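Local coordinates for probable ribose-5-phosphate isomerase B (Mycoplasma genitalium, PDB 6MU0), which probably interconverts ribulose 5-phosphate and ribose 5-phosphate in the non-oxidative stage of the pentose phosphate pathway, at residues L24-K35 with D125-L136. Residues are numbered along the deposited sequence; the frame is centred on the assembly and turned at random.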
# COMPACT_ATOMS: atom_id res chain seq x y z
N LEU A 24 5.71 4.71 -12.45
CA LEU A 24 5.59 5.16 -11.07
C LEU A 24 6.18 4.14 -10.11
O LEU A 24 6.84 4.51 -9.13
CB LEU A 24 4.12 5.42 -10.75
CG LEU A 24 3.86 5.85 -9.31
CD1 LEU A 24 4.54 7.18 -8.99
CD2 LEU A 24 2.37 5.91 -9.02
N LYS A 25 5.95 2.85 -10.36
CA LYS A 25 6.48 1.82 -9.48
C LYS A 25 8.00 1.91 -9.38
O LYS A 25 8.57 1.83 -8.28
CB LYS A 25 6.03 0.44 -9.95
CG LYS A 25 6.65 -0.70 -9.15
CD LYS A 25 5.82 -1.96 -9.21
CE LYS A 25 5.71 -2.54 -10.61
NZ LYS A 25 7.01 -3.07 -11.11
N LYS A 26 8.69 2.07 -10.52
CA LYS A 26 10.15 2.19 -10.46
C LYS A 26 10.57 3.46 -9.74
O LYS A 26 11.52 3.44 -8.95
CB LYS A 26 10.79 2.14 -11.85
CG LYS A 26 12.32 2.30 -11.76
CD LYS A 26 13.05 2.18 -13.09
CE LYS A 26 14.55 2.38 -12.90
NZ LYS A 26 15.30 2.24 -14.17
N ILE A 27 9.90 4.58 -10.01
CA ILE A 27 10.22 5.83 -9.32
C ILE A 27 10.12 5.64 -7.81
O ILE A 27 11.02 6.02 -7.05
CB ILE A 27 9.30 6.96 -9.81
CG1 ILE A 27 9.62 7.32 -11.26
CG2 ILE A 27 9.44 8.18 -8.91
CD1 ILE A 27 8.61 8.26 -11.90
N ILE A 28 9.00 5.08 -7.34
CA ILE A 28 8.82 4.90 -5.90
C ILE A 28 9.84 3.92 -5.33
O ILE A 28 10.46 4.17 -4.29
CB ILE A 28 7.38 4.44 -5.59
CG1 ILE A 28 6.38 5.53 -5.94
CG2 ILE A 28 7.28 4.04 -4.13
CD1 ILE A 28 4.94 5.06 -5.85
N SER A 29 10.04 2.79 -6.01
CA SER A 29 10.95 1.78 -5.50
C SER A 29 12.36 2.34 -5.34
O SER A 29 13.00 2.17 -4.29
CB SER A 29 10.95 0.56 -6.42
OG SER A 29 11.87 -0.41 -5.97
N GLU A 30 12.87 3.01 -6.37
CA GLU A 30 14.22 3.55 -6.30
C GLU A 30 14.32 4.69 -5.29
O GLU A 30 15.34 4.83 -4.59
CB GLU A 30 14.71 3.96 -7.69
CG GLU A 30 14.85 2.78 -8.65
CD GLU A 30 15.94 1.79 -8.25
OE1 GLU A 30 16.91 2.17 -7.57
OE2 GLU A 30 15.82 0.60 -8.65
N HIS A 31 13.28 5.52 -5.20
CA HIS A 31 13.23 6.57 -4.19
C HIS A 31 13.39 5.99 -2.78
O HIS A 31 14.18 6.47 -1.97
CB HIS A 31 11.89 7.30 -4.35
CG HIS A 31 11.56 8.26 -3.26
ND1 HIS A 31 12.12 9.52 -3.17
CD2 HIS A 31 10.67 8.18 -2.25
CE1 HIS A 31 11.61 10.15 -2.13
NE2 HIS A 31 10.72 9.36 -1.56
N LEU A 32 12.63 4.93 -2.49
CA LEU A 32 12.67 4.34 -1.16
C LEU A 32 13.96 3.57 -0.91
O LEU A 32 14.48 3.56 0.21
CB LEU A 32 11.45 3.45 -0.96
CG LEU A 32 10.12 4.20 -0.96
CD1 LEU A 32 8.98 3.22 -0.78
CD2 LEU A 32 10.09 5.27 0.14
N LYS A 33 14.51 2.93 -1.95
CA LYS A 33 15.80 2.27 -1.78
C LYS A 33 16.89 3.27 -1.41
O LYS A 33 17.74 3.00 -0.56
CB LYS A 33 16.17 1.48 -3.03
CG LYS A 33 15.37 0.18 -3.17
CD LYS A 33 15.78 -0.60 -4.41
CE LYS A 33 15.12 -1.97 -4.45
NZ LYS A 33 15.60 -2.85 -3.33
N THR A 34 16.87 4.45 -2.04
CA THR A 34 17.85 5.47 -1.70
C THR A 34 17.72 5.91 -0.25
O THR A 34 18.73 6.22 0.40
CB THR A 34 17.69 6.65 -2.65
OG1 THR A 34 17.96 6.21 -3.99
CG2 THR A 34 18.65 7.78 -2.29
N LYS A 35 16.50 5.91 0.28
CA LYS A 35 16.25 6.24 1.68
C LYS A 35 16.52 5.08 2.62
O LYS A 35 16.21 5.19 3.81
CB LYS A 35 14.81 6.72 1.85
CG LYS A 35 14.53 8.01 1.13
CD LYS A 35 13.15 8.50 1.47
CE LYS A 35 12.94 9.87 0.88
NZ LYS A 35 14.04 10.79 1.25
N ASP A 125 3.12 11.87 -10.63
CA ASP A 125 4.24 11.19 -9.97
C ASP A 125 4.69 11.95 -8.74
O ASP A 125 4.96 11.35 -7.69
CB ASP A 125 5.43 11.08 -10.92
CG ASP A 125 5.16 10.18 -12.10
OD1 ASP A 125 4.14 9.47 -12.12
OD2 ASP A 125 6.00 10.20 -13.03
N SER A 126 4.82 13.28 -8.86
CA SER A 126 5.27 14.08 -7.73
C SER A 126 4.34 13.94 -6.54
O SER A 126 4.80 13.77 -5.40
CB SER A 126 5.38 15.54 -8.15
OG SER A 126 5.75 16.31 -7.02
N GLU A 127 3.03 14.04 -6.77
CA GLU A 127 2.08 13.92 -5.67
C GLU A 127 2.12 12.53 -5.05
O GLU A 127 2.04 12.37 -3.83
CB GLU A 127 0.67 14.26 -6.13
CG GLU A 127 -0.37 14.25 -5.02
CD GLU A 127 -0.39 15.53 -4.21
OE1 GLU A 127 0.41 16.44 -4.50
OE2 GLU A 127 -1.21 15.63 -3.27
N ASN A 128 2.26 11.49 -5.89
CA ASN A 128 2.35 10.13 -5.37
C ASN A 128 3.58 9.94 -4.49
O ASN A 128 3.51 9.27 -3.46
CB ASN A 128 2.26 9.12 -6.50
CG ASN A 128 0.82 8.77 -6.83
OD1 ASN A 128 -0.00 8.65 -5.93
ND2 ASN A 128 0.51 8.62 -8.12
N ILE A 129 4.73 10.52 -4.87
CA ILE A 129 5.90 10.44 -4.00
C ILE A 129 5.63 11.11 -2.66
O ILE A 129 6.02 10.61 -1.60
CB ILE A 129 7.13 11.04 -4.71
CG1 ILE A 129 7.63 10.10 -5.81
CG2 ILE A 129 8.24 11.33 -3.71
CD1 ILE A 129 8.28 8.82 -5.29
N LYS A 130 4.97 12.28 -2.69
CA LYS A 130 4.66 12.97 -1.44
C LYS A 130 3.72 12.15 -0.57
O LYS A 130 3.85 12.12 0.66
CB LYS A 130 4.04 14.33 -1.74
CG LYS A 130 4.99 15.28 -2.42
CD LYS A 130 4.27 16.51 -2.94
CE LYS A 130 5.16 17.31 -3.86
NZ LYS A 130 4.41 18.43 -4.47
N ILE A 131 2.74 11.49 -1.20
CA ILE A 131 1.83 10.62 -0.47
C ILE A 131 2.60 9.49 0.21
O ILE A 131 2.41 9.22 1.40
CB ILE A 131 0.75 10.08 -1.43
CG1 ILE A 131 -0.22 11.20 -1.83
CG2 ILE A 131 0.04 8.87 -0.84
CD1 ILE A 131 -1.09 10.86 -3.02
N VAL A 132 3.47 8.83 -0.55
CA VAL A 132 4.29 7.75 0.00
C VAL A 132 5.11 8.26 1.18
O VAL A 132 5.14 7.64 2.25
CB VAL A 132 5.19 7.15 -1.09
CG1 VAL A 132 6.21 6.20 -0.49
CG2 VAL A 132 4.35 6.40 -2.12
N ASP A 133 5.79 9.39 1.01
CA ASP A 133 6.66 9.89 2.07
C ASP A 133 5.87 10.20 3.34
O ASP A 133 6.30 9.87 4.45
CB ASP A 133 7.41 11.14 1.61
CG ASP A 133 8.58 10.83 0.68
OD1 ASP A 133 8.98 9.65 0.55
OD2 ASP A 133 9.10 11.79 0.07
N ASP A 134 4.70 10.84 3.20
CA ASP A 134 3.94 11.21 4.39
C ASP A 134 3.31 9.99 5.05
O ASP A 134 3.20 9.92 6.28
CB ASP A 134 2.89 12.27 4.06
CG ASP A 134 3.06 13.53 4.89
OD1 ASP A 134 4.16 13.74 5.45
OD2 ASP A 134 2.10 14.32 5.00
N PHE A 135 2.89 9.00 4.24
CA PHE A 135 2.38 7.75 4.79
C PHE A 135 3.44 7.04 5.61
O PHE A 135 3.16 6.56 6.72
CB PHE A 135 1.90 6.88 3.62
CG PHE A 135 1.34 5.55 4.04
CD1 PHE A 135 0.01 5.44 4.40
CD2 PHE A 135 2.12 4.41 4.02
CE1 PHE A 135 -0.53 4.22 4.75
CE2 PHE A 135 1.59 3.18 4.38
CZ PHE A 135 0.26 3.09 4.75
N LEU A 136 4.67 6.98 5.11
CA LEU A 136 5.74 6.28 5.82
C LEU A 136 6.20 7.05 7.05
O LEU A 136 6.59 6.43 8.05
CB LEU A 136 6.91 6.03 4.88
CG LEU A 136 6.62 5.03 3.76
CD1 LEU A 136 7.79 4.94 2.81
CD2 LEU A 136 6.31 3.67 4.34
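H31 and D133 are joined by a hydrogen bond between helices 24-34 and 125-136. NE2 of H31 donates to OD1 of D133 over 2.8 Å, nearly straight at 166°. The oxygen lies almost in the ring plane and accepts through its syn lone pair. With chi1 of H31 at 170°, CG lies trans to the main-chain nitrogen and the ring extends toward helix 125-136. I129 packs against the ring: its CG2 sits over one face in a CH-pi contact, 4.0 Å from the centroid, while its CD1 reaches CG1 of I28 at 3.9 Å and also meets CG2 of I27.

Deeper in the interface, CD1 of I28 meets CG2 of V132, and CD2 of L32 touches CG1 of V132. The closer contact of L32 is with L136, CD2 to CD1 at 3.5 Å. I28, L32 and L136 also touch strand 12-16, and V132 strand 115-117, so this apolar seam lies against the parallel sheet of the Rossmann-like alpha/beta fold. At the N-terminal end of the contact, CD2 of L24 packs 3.4 Å from ND2 of N128, crossing that side chain at about a right angle. The amide's polar partner is elsewhere, the carbonyl oxygen of S119. The carboxylate of D125 lies against aliphatic carbon, OD2 being 3.4 Å from CD1 of I27.

The two helices run in the same general direction, their axes 10.5 Å apart at closest approach and crossing at -42°. The chemistry is thus graded, from aliphatic packing next to the sheet to a polar pair nearer the surface. The bond to D133, with I129 on one face, helps hold the imidazole's rotation, and the carboxylate would tend to stabilise its protonated form, with K35 NZ, 5.2 Å from OD2 of D133, probably a modest counterweight.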